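PDB 6AQK: toxin protein from Yersinia entomophaga, which probably acts as an insecticidal ADP-ribosyltransferase toxin, transferring ADP-ribose from NAD+ to a target in the host cell. Local coordinates for residues S32-L37 with F187-R192; N100-G105 with G183-P188; A118-E123 with D129-S134; S146-K149 with Y155-G158; T160-F165 with E212-S217. All coordinates share one frame; numbering follows the deposited sequence.

Contacts 1, 2 and 4 are buried. Contacts 3 and 5 are partly buried, and contact 3 lies farthest out, its centre about 20 Å from the chain centre. Contacts 2 and 4 touch: strand 145-148 is bonded to strand 184-187 on one side and linked to strand 101-106 on the other. Contacts 2 and 5 meet through the paired strands 101-106 and 161-167. Contacts 1 and 2 overlap at F187 and P188, but only contact 2 uses F187. No contact has a hydrogen bond across it. Contact 1 is mostly aliphatic, contact 2 is methyl packing beside a threonine hydroxyl, contacts 3 and 5 rest on aromatic rings, and contact 4 centres on one alanine methyl.

Contact 1: S32-L37 with F187-R192; sequences SFTIAL and FPLYNR
L189 meets both T34 and L37 of helix 27-39. Its CA-CB bond heads toward the helix. CG is anti to the backbone N (chi1 -172°), and this carries the branch on toward the helix. CG also lies under the ring of the next residue, Y190, 3.6 Å from the ring plane and over its centre. Beyond CG the two methyls part. L189 CD1 goes to the methyl of T34, with T34 CG2 at 4.3 Å. L189 CD2 goes to L37, whose CD1 is 4.5 Å away. The methyl L37 CD1 has a second neighbour in the hydroxyl of Y190, with Y190 OH at 4.0 Å. The side chains of L37 and Y190 cross at about a right angle. These approaches are loose van der Waals contacts. The polar atoms look to other partners: T34 OG1 bonds to S31 O one turn back, and Y190 OH makes a weak bond to Y45 N. The ring of Y190 also meets that of H44. F33, next to T34 in the helix, sets its ring edge-to-face with F54 and W58. The segment from P188 to N191 is a type II beta turn, closed by N191 N to P188 O at 2.9 Å, with Y190 at its positive-phi corner. The arrangement is a beta turn between strands 184-187 and 192-200 packed against an N-terminal helix.

Contact 2: N100-G105 with G183-P188; sequences NETFRG and GEVTFP
T102 faces V185 and F187 from strand 101-106, the edge of the five-stranded mixed sheet. The fold is consistent with an ADP-ribosyltransferase, and R104, S146 and E184 fit the Arg-Ser-Glu signature of one class of that family. The two strands here are not bonded to each other. Strand 145-148 lies between them: it pairs with strand 184-187, and its A148 bonds to the backbone of F103. Along the second segment, G183 comes first and is tied by a backbone bond to K149. E184 sends its CB away from strand 101-106, and its side chain packs on S146. V185 turns its CB back toward T102. Its CG2 touches T102 CG2 at 4.0 Å, and V185 CB is 4.1 Å from the same methyl. The two side chains cross at about a right angle. The carbonyl V185 O takes a hydrogen bond from T147 OG1. T186 packs on I144 and Q23. F187 points in again, and its ring also packs on T147. T102 OG1 sits in the crowded position between its own N and carbonyl carbon. There it has a weak hydrogen bond with T147 OG1. The same hydroxyl approaches the ring of F187 at a slant, with T102 OG1 4.2 Å from F187 CE1.

Contact 3: A118-E123 with D129-S134; sequences AEFINE and DTVQKS
F120 packs against V131 and K133, so helix 115-124 is laid on strand 131-140, an outermost strand of the five-stranded mixed sheet. The helix and the strand follow each other in the chain, joined by a short loop. V131 and K133 are two apart on the strand and both point their CB atoms toward the helix, while Q132 between them points away. F120 CE1 lies 4.2 Å from V131 CG1 and 3.7 Å from K133 CB. Further along the lysine, F120 CD1 comes to 4.1 Å from K133 CD. The lysine chain is fully extended, with CG anti to the backbone N (chi1 176°), which brings CB and CD past the CE1-CD1 side of the ring. The F120 side chain runs antiparallel to those of V131 and K133, each sliding past it. L198 and Y200 of the neighbouring strand also touch this ring, as does Y220. The electrostatic part is weaker. K133 NZ stands 5.0 Å from E123 OE1 and 6.2 Å from E119 OE1. The charges are opposite but do not meet, so they would give at most a mild attraction. Backbone bonds of V131 to Y200 and of K133 to L198 hold the strand itself in the sheet. V131 O lies at the ring edge, near the ring plane, 3.8 Å from F120 CZ.

Contact 4: S146-K149 with Y155-G158; sequences STAK and YVSG
The ring of Y155 meets the methyl of A148 with its hydroxyl end, and the methyl comes in at a slant to the ring. A148 CB is 3.5 Å from Y155 OH. A148 CB is also 4.1 Å from both Y155 CZ and Y155 CE1. Y155 CG stands between its own N and carbonyl carbon (chi1 60°), which turns the ring toward strand 145-148. This strand and the short, weakly bonded helix 154-157 are joined by a brief loop. S146 and T147 fit the serine-threonine motif known in the ADP-ribosyltransferase family. S146 O takes a hydrogen bond from R104 NH1, which ties the strand to the neighbouring strand 101-106. T147 points its CB away from the helix. On the helix side, Y155 O takes a hydrogen bond from K159 NZ. Across the contact everything is van der Waals. The A148 and V156 CA atoms are 7.7 Å apart, the nearest such pair of the two segments. V156 CG1 goes on to pack on M162. Its other methyl completes the contact, V156 CG2 lying 4.0 Å from A148 CB.

Contact 5: T160-F165 with E212-S217; sequences TIMWHF and EQYGTS
A Met-aromatic contact between M162 and Y214 joins strand 161-167 to the end of the short helix 211-214. The sulfur M162 SD is 5.1 Å from the centroid of the Y214 ring, and its direction is 69° off the ring normal. Sulfur and methyl reach the same ring atom: M162 SD and M162 CE each lie 3.9 Å from Y214 CD1. An extended start carries the sulfur out to the ring. The bend comes at the last torsion (chi3 82°) and brings the methyl in at a slant to the ring, near CD1 and CE1. The two side chains cross at about a right angle. On one face of the Y214 ring lies Q213 CG, 3.7 Å above the plane and toward the rim, and Y207 meets the same ring edge-to-face. Strand 161-167 lies between strands 101-106 and 220-226 in the five-stranded sheet of this probable ADP-ribosyltransferase fold. M162 and H164, two apart on it, both send their CB atoms toward the helix. H164 CE1 comes within 4.4 Å of Y214 OH, a loose approach. The imidazole is held by other residues: its ND1 bonds to Y207 OH, its NE2 to E101 OE2, and its ring stacks on F103. After Y214 the chain leaves the helix at G215, which has positive phi, and swings back. It reaches the start of the strand at S217, where S217 O lies 3.9 Å from T160 CA.

Contact 1: S32-L37 with F187-R192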
# COMPACT_ATOMS: atom_id res chain seq x y z
N SER A 32 3.11 -11.27 2.55
CA SER A 32 3.82 -11.74 3.69
C SER A 32 5.36 -11.62 3.58
O SER A 32 6.07 -11.36 4.60
CB SER A 32 3.33 -13.16 4.05
OG SER A 32 3.71 -14.11 3.08
N PHE A 33 5.89 -11.77 2.36
CA PHE A 33 7.29 -11.58 2.09
C PHE A 33 7.67 -10.07 2.39
O PHE A 33 8.70 -9.81 3.06
CB PHE A 33 7.59 -11.88 0.65
CG PHE A 33 9.05 -11.90 0.26
CD1 PHE A 33 9.76 -10.71 -0.09
CD2 PHE A 33 9.71 -13.10 0.09
CE1 PHE A 33 11.10 -10.76 -0.46
CE2 PHE A 33 11.03 -13.14 -0.31
CZ PHE A 33 11.73 -11.96 -0.58
N THR A 34 6.87 -9.12 1.93
CA THR A 34 7.26 -7.74 2.09
C THR A 34 7.04 -7.32 3.55
O THR A 34 7.80 -6.46 4.06
CB THR A 34 6.61 -6.77 1.07
OG1 THR A 34 5.17 -6.76 1.16
CG2 THR A 34 7.05 -7.12 -0.36
N ILE A 35 6.06 -7.92 4.20
CA ILE A 35 5.93 -7.74 5.64
C ILE A 35 7.18 -8.25 6.34
O ILE A 35 7.72 -7.55 7.24
CB ILE A 35 4.66 -8.34 6.17
CG1 ILE A 35 3.47 -7.49 5.64
CG2 ILE A 35 4.67 -8.39 7.68
CD1 ILE A 35 2.15 -8.12 5.92
N ALA A 36 7.64 -9.43 5.97
CA ALA A 36 8.91 -9.93 6.59
C ALA A 36 10.06 -9.01 6.41
O ALA A 36 10.82 -8.81 7.37
CB ALA A 36 9.26 -11.28 6.13
N LEU A 37 10.20 -8.40 5.23
CA LEU A 37 11.27 -7.41 4.97
C LEU A 37 11.17 -6.24 5.96
O LEU A 37 12.19 -5.76 6.41
CB LEU A 37 11.18 -6.85 3.58
CG LEU A 37 11.39 -7.72 2.33
CD1 LEU A 37 11.06 -6.89 1.08
CD2 LEU A 37 12.81 -8.20 2.29
N PHE A 187 1.59 1.14 -7.50
CA PHE A 187 2.86 1.81 -7.26
C PHE A 187 3.83 0.78 -6.85
O PHE A 187 3.45 -0.24 -6.29
CB PHE A 187 2.72 2.90 -6.23
CG PHE A 187 1.92 4.06 -6.71
CD1 PHE A 187 0.53 3.99 -6.75
CD2 PHE A 187 2.54 5.15 -7.28
CE1 PHE A 187 -0.22 5.06 -7.20
CE2 PHE A 187 1.81 6.24 -7.72
CZ PHE A 187 0.43 6.18 -7.71
N PRO A 188 5.11 1.00 -7.17
CA PRO A 188 6.07 -0.03 -6.90
C PRO A 188 6.58 -0.12 -5.47
O PRO A 188 6.48 0.82 -4.68
CB PRO A 188 7.21 0.32 -7.89
CG PRO A 188 7.18 1.80 -7.85
CD PRO A 188 5.73 2.12 -7.87
N LEU A 189 7.13 -1.28 -5.13
CA LEU A 189 7.85 -1.41 -3.85
C LEU A 189 8.90 -0.28 -3.71
O LEU A 189 9.62 0.03 -4.68
CB LEU A 189 8.52 -2.77 -3.79
CG LEU A 189 9.16 -3.13 -2.42
CD1 LEU A 189 8.14 -3.05 -1.27
CD2 LEU A 189 9.77 -4.52 -2.49
N TYR A 190 8.98 0.35 -2.55
CA TYR A 190 9.88 1.51 -2.29
C TYR A 190 9.49 2.79 -3.00
O TYR A 190 10.23 3.77 -2.94
CB TYR A 190 11.38 1.22 -2.47
CG TYR A 190 11.81 -0.15 -1.99
CD1 TYR A 190 11.55 -0.58 -0.70
CD2 TYR A 190 12.57 -1.00 -2.81
CE1 TYR A 190 11.94 -1.84 -0.24
CE2 TYR A 190 12.96 -2.28 -2.35
CZ TYR A 190 12.68 -2.68 -1.08
OH TYR A 190 13.08 -3.91 -0.61
N ASN A 191 8.29 2.86 -3.56
CA ASN A 191 7.77 4.09 -4.12
C ASN A 191 7.93 5.21 -3.10
O ASN A 191 7.61 5.04 -1.92
CB ASN A 191 6.30 3.89 -4.46
CG ASN A 191 5.66 5.12 -5.03
OD1 ASN A 191 6.11 5.60 -6.05
ND2 ASN A 191 4.61 5.63 -4.36
N ARG A 192 8.40 6.36 -3.58
CA ARG A 192 8.58 7.52 -2.74
C ARG A 192 7.33 8.34 -2.66
O ARG A 192 6.75 8.70 -3.67
CB ARG A 192 9.75 8.40 -3.29
CG ARG A 192 11.11 7.73 -3.07
CD ARG A 192 12.34 8.50 -3.55
NE ARG A 192 12.00 9.52 -4.52
CZ ARG A 192 12.06 10.85 -4.34
NH1 ARG A 192 11.72 11.64 -5.34
NH2 ARG A 192 12.47 11.41 -3.20

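Contact 2: N100-G105 with G183-P188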
# COMPACT_ATOMS: atom_id res chain seq x y z
N ASN A 100 -4.61 12.55 -12.08
CA ASN A 100 -3.99 13.50 -11.15
C ASN A 100 -3.97 13.03 -9.70
O ASN A 100 -3.21 13.56 -8.91
CB ASN A 100 -4.75 14.85 -11.11
CG ASN A 100 -4.61 15.63 -12.39
OD1 ASN A 100 -3.57 15.54 -13.09
ND2 ASN A 100 -5.67 16.39 -12.72
N GLU A 101 -4.79 12.06 -9.39
CA GLU A 101 -5.05 11.68 -7.99
C GLU A 101 -5.64 10.26 -7.95
O GLU A 101 -6.38 9.84 -8.85
CB GLU A 101 -5.96 12.68 -7.25
CG GLU A 101 -7.30 12.87 -7.91
CD GLU A 101 -8.24 13.89 -7.25
OE1 GLU A 101 -9.41 13.89 -7.73
OE2 GLU A 101 -7.86 14.64 -6.31
N THR A 102 -5.28 9.56 -6.89
CA THR A 102 -5.83 8.23 -6.61
C THR A 102 -6.09 8.12 -5.10
O THR A 102 -5.80 9.06 -4.33
CB THR A 102 -4.94 7.11 -7.05
OG1 THR A 102 -3.72 7.13 -6.27
CG2 THR A 102 -4.69 7.18 -8.46
N PHE A 103 -6.77 7.04 -4.70
CA PHE A 103 -7.28 6.85 -3.42
C PHE A 103 -7.07 5.45 -3.01
O PHE A 103 -7.10 4.53 -3.83
CB PHE A 103 -8.82 7.17 -3.32
CG PHE A 103 -9.15 8.52 -3.85
CD1 PHE A 103 -9.44 8.68 -5.19
CD2 PHE A 103 -9.18 9.60 -3.00
CE1 PHE A 103 -9.63 9.96 -5.71
CE2 PHE A 103 -9.43 10.89 -3.51
CZ PHE A 103 -9.66 11.05 -4.88
N ARG A 104 -6.81 5.30 -1.72
CA ARG A 104 -6.68 3.96 -1.13
C ARG A 104 -7.38 3.83 0.20
O ARG A 104 -7.26 4.67 1.05
CB ARG A 104 -5.17 3.64 -0.92
CG ARG A 104 -4.95 2.27 -0.31
CD ARG A 104 -3.45 1.95 -0.27
NE ARG A 104 -3.25 0.77 0.55
CZ ARG A 104 -3.22 -0.49 0.11
NH1 ARG A 104 -3.29 -0.79 -1.18
NH2 ARG A 104 -3.07 -1.44 0.97
N GLY A 105 -8.00 2.65 0.43
CA GLY A 105 -8.63 2.32 1.67
C GLY A 105 -7.78 1.33 2.41
O GLY A 105 -7.24 0.42 1.81
N GLY A 183 -10.00 0.28 -12.79
CA GLY A 183 -9.54 1.55 -12.29
C GLY A 183 -8.36 1.51 -11.30
O GLY A 183 -8.05 2.50 -10.67
N GLU A 184 -7.72 0.37 -11.16
CA GLU A 184 -6.65 0.25 -10.14
C GLU A 184 -5.38 0.85 -10.73
O GLU A 184 -5.03 0.53 -11.90
CB GLU A 184 -6.49 -1.19 -9.73
CG GLU A 184 -5.40 -1.43 -8.71
CD GLU A 184 -5.60 -2.77 -7.97
OE1 GLU A 184 -4.84 -3.75 -8.19
OE2 GLU A 184 -6.50 -2.85 -7.15
N VAL A 185 -4.69 1.70 -9.95
CA VAL A 185 -3.38 2.22 -10.29
C VAL A 185 -2.40 1.71 -9.24
O VAL A 185 -2.60 1.95 -8.07
CB VAL A 185 -3.40 3.78 -10.27
CG1 VAL A 185 -2.02 4.34 -10.44
CG2 VAL A 185 -4.40 4.33 -11.29
N THR A 186 -1.33 1.07 -9.67
CA THR A 186 -0.37 0.51 -8.75
C THR A 186 0.97 1.20 -8.69
O THR A 186 1.50 1.73 -9.72
CB THR A 186 -0.16 -0.97 -9.20
OG1 THR A 186 -1.45 -1.56 -9.44
CG2 THR A 186 0.60 -1.81 -8.13
N PHE A 187 1.59 1.14 -7.50
CA PHE A 187 2.86 1.81 -7.26
C PHE A 187 3.83 0.78 -6.85
O PHE A 187 3.45 -0.24 -6.29
CB PHE A 187 2.72 2.90 -6.23
CG PHE A 187 1.92 4.06 -6.71
CD1 PHE A 187 0.53 3.99 -6.75
CD2 PHE A 187 2.54 5.15 -7.28
CE1 PHE A 187 -0.22 5.06 -7.20
CE2 PHE A 187 1.81 6.24 -7.72
CZ PHE A 187 0.43 6.18 -7.71
N PRO A 188 5.11 1.00 -7.17
CA PRO A 188 6.07 -0.03 -6.90
C PRO A 188 6.58 -0.12 -5.47
O PRO A 188 6.48 0.82 -4.68
CB PRO A 188 7.21 0.32 -7.89
CG PRO A 188 7.18 1.80 -7.85
CD PRO A 188 5.73 2.12 -7.87

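Contact 3: A118-E123 with D129-S134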
# COMPACT_ATOMS: atom_id res chain seq x y z
N ALA A 118 -0.07 5.76 13.97
CA ALA A 118 -0.48 5.21 15.28
C ALA A 118 -0.63 6.35 16.33
O ALA A 118 -1.62 6.45 17.05
CB ALA A 118 0.54 4.16 15.76
N GLU A 119 0.36 7.21 16.36
CA GLU A 119 0.39 8.38 17.26
C GLU A 119 -0.79 9.28 17.05
O GLU A 119 -1.50 9.66 18.03
CB GLU A 119 1.69 9.15 17.04
CG GLU A 119 1.85 10.46 17.83
CD GLU A 119 2.31 10.24 19.25
OE1 GLU A 119 3.44 10.67 19.59
OE2 GLU A 119 1.57 9.61 20.03
N PHE A 120 -1.04 9.60 15.78
CA PHE A 120 -2.09 10.52 15.43
C PHE A 120 -3.40 9.90 15.80
O PHE A 120 -4.25 10.58 16.37
CB PHE A 120 -2.02 10.92 13.95
CG PHE A 120 -3.11 11.86 13.53
CD1 PHE A 120 -2.99 13.23 13.82
CD2 PHE A 120 -4.26 11.40 12.85
CE1 PHE A 120 -4.01 14.13 13.47
CE2 PHE A 120 -5.28 12.32 12.47
CZ PHE A 120 -5.13 13.69 12.79
N ILE A 121 -3.59 8.61 15.49
CA ILE A 121 -4.82 7.89 15.86
C ILE A 121 -5.02 7.90 17.37
O ILE A 121 -6.12 8.24 17.86
CB ILE A 121 -4.80 6.41 15.37
CG1 ILE A 121 -4.93 6.42 13.83
CG2 ILE A 121 -5.91 5.59 16.01
CD1 ILE A 121 -4.79 5.05 13.14
N ASN A 122 -3.99 7.50 18.10
CA ASN A 122 -4.02 7.56 19.57
C ASN A 122 -4.40 8.93 20.11
O ASN A 122 -5.21 8.99 21.01
CB ASN A 122 -2.71 7.08 20.22
CG ASN A 122 -2.54 5.55 20.10
OD1 ASN A 122 -3.51 4.78 19.99
ND2 ASN A 122 -1.29 5.11 20.06
N GLU A 123 -3.86 10.01 19.57
CA GLU A 123 -4.21 11.35 20.07
C GLU A 123 -5.62 11.81 19.67
O GLU A 123 -6.19 12.68 20.34
CB GLU A 123 -3.22 12.39 19.58
CG GLU A 123 -1.76 12.16 19.97
CD GLU A 123 -0.78 13.01 19.15
OE1 GLU A 123 -1.25 13.87 18.37
OE2 GLU A 123 0.47 12.83 19.30
N ASP A 129 -14.62 16.76 17.45
CA ASP A 129 -14.36 17.67 16.31
C ASP A 129 -13.22 17.11 15.45
O ASP A 129 -12.40 16.32 15.91
CB ASP A 129 -13.95 19.08 16.77
CG ASP A 129 -14.80 19.64 17.96
OD1 ASP A 129 -15.69 18.95 18.52
OD2 ASP A 129 -14.54 20.81 18.37
N THR A 130 -13.15 17.60 14.22
CA THR A 130 -12.04 17.26 13.27
C THR A 130 -10.75 17.89 13.75
O THR A 130 -10.76 18.88 14.53
CB THR A 130 -12.35 17.77 11.90
OG1 THR A 130 -12.51 19.20 12.00
CG2 THR A 130 -13.62 17.14 11.37
N VAL A 131 -9.64 17.29 13.34
CA VAL A 131 -8.29 17.73 13.69
C VAL A 131 -7.50 17.39 12.45
O VAL A 131 -7.72 16.30 11.84
CB VAL A 131 -7.68 16.89 14.86
CG1 VAL A 131 -6.22 17.29 15.11
CG2 VAL A 131 -8.46 17.10 16.12
N GLN A 132 -6.69 18.34 12.02
CA GLN A 132 -5.63 18.09 11.03
C GLN A 132 -4.26 18.26 11.69
O GLN A 132 -4.10 19.02 12.64
CB GLN A 132 -5.65 19.09 9.90
CG GLN A 132 -6.91 19.22 9.09
CD GLN A 132 -6.73 20.23 7.95
OE1 GLN A 132 -5.59 20.62 7.60
NE2 GLN A 132 -7.85 20.68 7.37
N LYS A 133 -3.27 17.57 11.13
CA LYS A 133 -1.91 17.73 11.53
C LYS A 133 -1.12 17.78 10.24
O LYS A 133 -1.14 16.84 9.45
CB LYS A 133 -1.48 16.59 12.43
CG LYS A 133 -0.01 16.65 12.80
CD LYS A 133 0.45 15.43 13.58
CE LYS A 133 1.89 15.65 14.03
NZ LYS A 133 2.32 14.55 14.94
N SER A 134 -0.47 18.91 10.00
CA SER A 134 0.36 19.07 8.88
C SER A 134 1.64 18.29 9.01
O SER A 134 2.20 18.21 10.10
CB SER A 134 0.70 20.55 8.74
OG SER A 134 1.40 20.73 7.54

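Contact 4: S146-K149 with Y155-G158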
# COMPACT_ATOMS: atom_id res chain seq x y z
N SER A 146 -1.64 -0.75 -4.26
CA SER A 146 -2.73 -0.52 -5.17
C SER A 146 -3.53 0.65 -4.71
O SER A 146 -3.60 0.92 -3.51
CB SER A 146 -3.65 -1.72 -5.25
OG SER A 146 -4.22 -2.01 -3.96
N THR A 147 -4.07 1.37 -5.67
CA THR A 147 -4.84 2.54 -5.40
C THR A 147 -5.98 2.56 -6.43
O THR A 147 -5.92 1.84 -7.40
CB THR A 147 -3.97 3.85 -5.47
OG1 THR A 147 -3.67 4.22 -6.83
CG2 THR A 147 -2.66 3.73 -4.62
N ALA A 148 -7.02 3.35 -6.17
CA ALA A 148 -8.18 3.42 -7.04
C ALA A 148 -8.33 4.84 -7.61
O ALA A 148 -8.04 5.78 -6.92
CB ALA A 148 -9.44 3.09 -6.31
N LYS A 149 -8.82 4.95 -8.84
CA LYS A 149 -9.18 6.23 -9.43
C LYS A 149 -10.36 6.86 -8.73
O LYS A 149 -10.42 8.08 -8.65
CB LYS A 149 -9.54 6.09 -10.90
CG LYS A 149 -8.32 5.83 -11.73
CD LYS A 149 -8.69 5.45 -13.12
CE LYS A 149 -7.46 4.99 -13.90
NZ LYS A 149 -7.82 4.83 -15.33
N TYR A 155 -14.28 -1.30 -2.15
CA TYR A 155 -13.14 -1.73 -1.39
C TYR A 155 -12.40 -0.51 -0.78
O TYR A 155 -11.58 -0.66 0.08
CB TYR A 155 -12.24 -2.60 -2.25
CG TYR A 155 -11.68 -1.97 -3.52
CD1 TYR A 155 -10.51 -1.21 -3.47
CD2 TYR A 155 -12.30 -2.17 -4.78
CE1 TYR A 155 -9.97 -0.66 -4.63
CE2 TYR A 155 -11.77 -1.61 -5.95
CZ TYR A 155 -10.61 -0.85 -5.88
OH TYR A 155 -10.06 -0.30 -7.03
N VAL A 156 -12.68 0.69 -1.24
CA VAL A 156 -12.14 1.88 -0.59
C VAL A 156 -13.13 2.47 0.44
O VAL A 156 -12.74 2.88 1.55
CB VAL A 156 -11.85 2.94 -1.64
CG1 VAL A 156 -11.42 4.23 -0.99
CG2 VAL A 156 -10.79 2.43 -2.61
N SER A 157 -14.39 2.61 0.02
CA SER A 157 -15.33 3.49 0.73
C SER A 157 -15.71 3.08 2.15
O SER A 157 -16.08 3.96 2.93
CB SER A 157 -16.64 3.68 -0.10
OG SER A 157 -17.28 2.42 -0.13
N GLY A 158 -15.60 1.80 2.48
CA GLY A 158 -15.91 1.37 3.80
C GLY A 158 -14.75 1.25 4.77
O GLY A 158 -14.97 0.87 5.89

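Contact 5: T160-F165 with E212-S217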
# COMPACT_ATOMS: atom_id res chain seq x y z
N THR A 160 -11.56 2.24 7.28
CA THR A 160 -11.38 3.20 8.33
C THR A 160 -10.43 4.34 7.93
O THR A 160 -10.61 5.51 8.35
CB THR A 160 -10.96 2.51 9.65
OG1 THR A 160 -11.94 1.52 9.97
CG2 THR A 160 -10.83 3.49 10.82
N ILE A 161 -9.40 4.01 7.16
CA ILE A 161 -8.38 4.98 6.76
C ILE A 161 -8.45 5.10 5.24
O ILE A 161 -8.55 4.11 4.51
CB ILE A 161 -6.97 4.48 7.18
CG1 ILE A 161 -6.95 4.33 8.71
CG2 ILE A 161 -5.86 5.43 6.70
CD1 ILE A 161 -5.83 3.52 9.28
N MET A 162 -8.42 6.33 4.76
CA MET A 162 -8.33 6.55 3.33
C MET A 162 -7.11 7.43 3.04
O MET A 162 -6.92 8.46 3.67
CB MET A 162 -9.56 7.22 2.73
CG MET A 162 -9.55 7.26 1.21
SD MET A 162 -10.85 8.30 0.43
CE MET A 162 -10.03 9.86 0.61
N TRP A 163 -6.32 7.03 2.07
CA TRP A 163 -5.30 7.90 1.53
C TRP A 163 -5.82 8.67 0.32
O TRP A 163 -6.53 8.13 -0.51
CB TRP A 163 -4.12 7.08 1.04
CG TRP A 163 -3.51 6.05 1.94
CD1 TRP A 163 -4.04 4.86 2.33
CD2 TRP A 163 -2.14 6.08 2.51
NE1 TRP A 163 -3.14 4.15 3.09
CE2 TRP A 163 -1.97 4.86 3.21
CE3 TRP A 163 -1.09 7.00 2.50
CZ2 TRP A 163 -0.78 4.53 3.85
CZ3 TRP A 163 0.09 6.66 3.11
CH2 TRP A 163 0.22 5.44 3.82
N HIS A 164 -5.42 9.92 0.22
CA HIS A 164 -5.72 10.74 -0.94
C HIS A 164 -4.39 11.16 -1.49
O HIS A 164 -3.68 11.97 -0.89
CB HIS A 164 -6.54 11.95 -0.53
CG HIS A 164 -6.89 12.83 -1.67
ND1 HIS A 164 -7.47 14.06 -1.51
CD2 HIS A 164 -6.72 12.67 -3.01
CE1 HIS A 164 -7.68 14.61 -2.69
NE2 HIS A 164 -7.24 13.78 -3.62
N PHE A 165 -4.07 10.57 -2.64
CA PHE A 165 -2.80 10.75 -3.33
C PHE A 165 -2.90 11.80 -4.41
O PHE A 165 -3.78 11.75 -5.26
CB PHE A 165 -2.37 9.46 -3.94
CG PHE A 165 -1.96 8.44 -2.90
CD1 PHE A 165 -0.91 8.68 -2.02
CD2 PHE A 165 -2.62 7.23 -2.81
CE1 PHE A 165 -0.56 7.76 -1.04
CE2 PHE A 165 -2.30 6.35 -1.83
CZ PHE A 165 -1.27 6.58 -0.99
N GLU A 212 -21.33 12.25 -0.42
CA GLU A 212 -21.77 11.52 -1.60
C GLU A 212 -20.56 10.92 -2.32
O GLU A 212 -20.64 9.80 -2.86
CB GLU A 212 -22.58 12.45 -2.52
N GLN A 213 -19.43 11.64 -2.30
CA GLN A 213 -18.13 11.17 -2.87
C GLN A 213 -17.28 10.27 -1.94
O GLN A 213 -16.64 9.32 -2.40
CB GLN A 213 -17.29 12.41 -3.28
CG GLN A 213 -16.04 12.16 -4.12
CD GLN A 213 -16.26 11.43 -5.46
OE1 GLN A 213 -17.39 11.09 -5.84
NE2 GLN A 213 -15.17 11.20 -6.20
N TYR A 214 -17.24 10.61 -0.66
CA TYR A 214 -16.29 10.02 0.30
C TYR A 214 -16.93 9.19 1.43
O TYR A 214 -16.23 8.58 2.22
CB TYR A 214 -15.44 11.12 0.85
CG TYR A 214 -14.48 11.70 -0.20
CD1 TYR A 214 -13.47 10.92 -0.78
CD2 TYR A 214 -14.59 13.05 -0.62
CE1 TYR A 214 -12.62 11.47 -1.76
CE2 TYR A 214 -13.73 13.60 -1.56
CZ TYR A 214 -12.75 12.79 -2.14
OH TYR A 214 -11.90 13.33 -3.08
N GLY A 215 -18.26 9.15 1.48
CA GLY A 215 -18.94 8.46 2.52
C GLY A 215 -18.72 9.04 3.90
O GLY A 215 -18.30 10.18 4.09
N THR A 216 -19.06 8.20 4.86
CA THR A 216 -18.96 8.49 6.25
C THR A 216 -18.24 7.39 7.03
O THR A 216 -18.26 7.41 8.26
CB THR A 216 -20.38 8.66 6.84
OG1 THR A 216 -21.12 7.43 6.67
CG2 THR A 216 -21.06 9.81 6.13
N SER A 217 -17.54 6.47 6.35
CA SER A 217 -16.85 5.44 7.06
C SER A 217 -15.38 5.69 7.39
O SER A 217 -14.85 5.02 8.25
CB SER A 217 -16.96 4.15 6.27
OG SER A 217 -18.26 3.90 5.86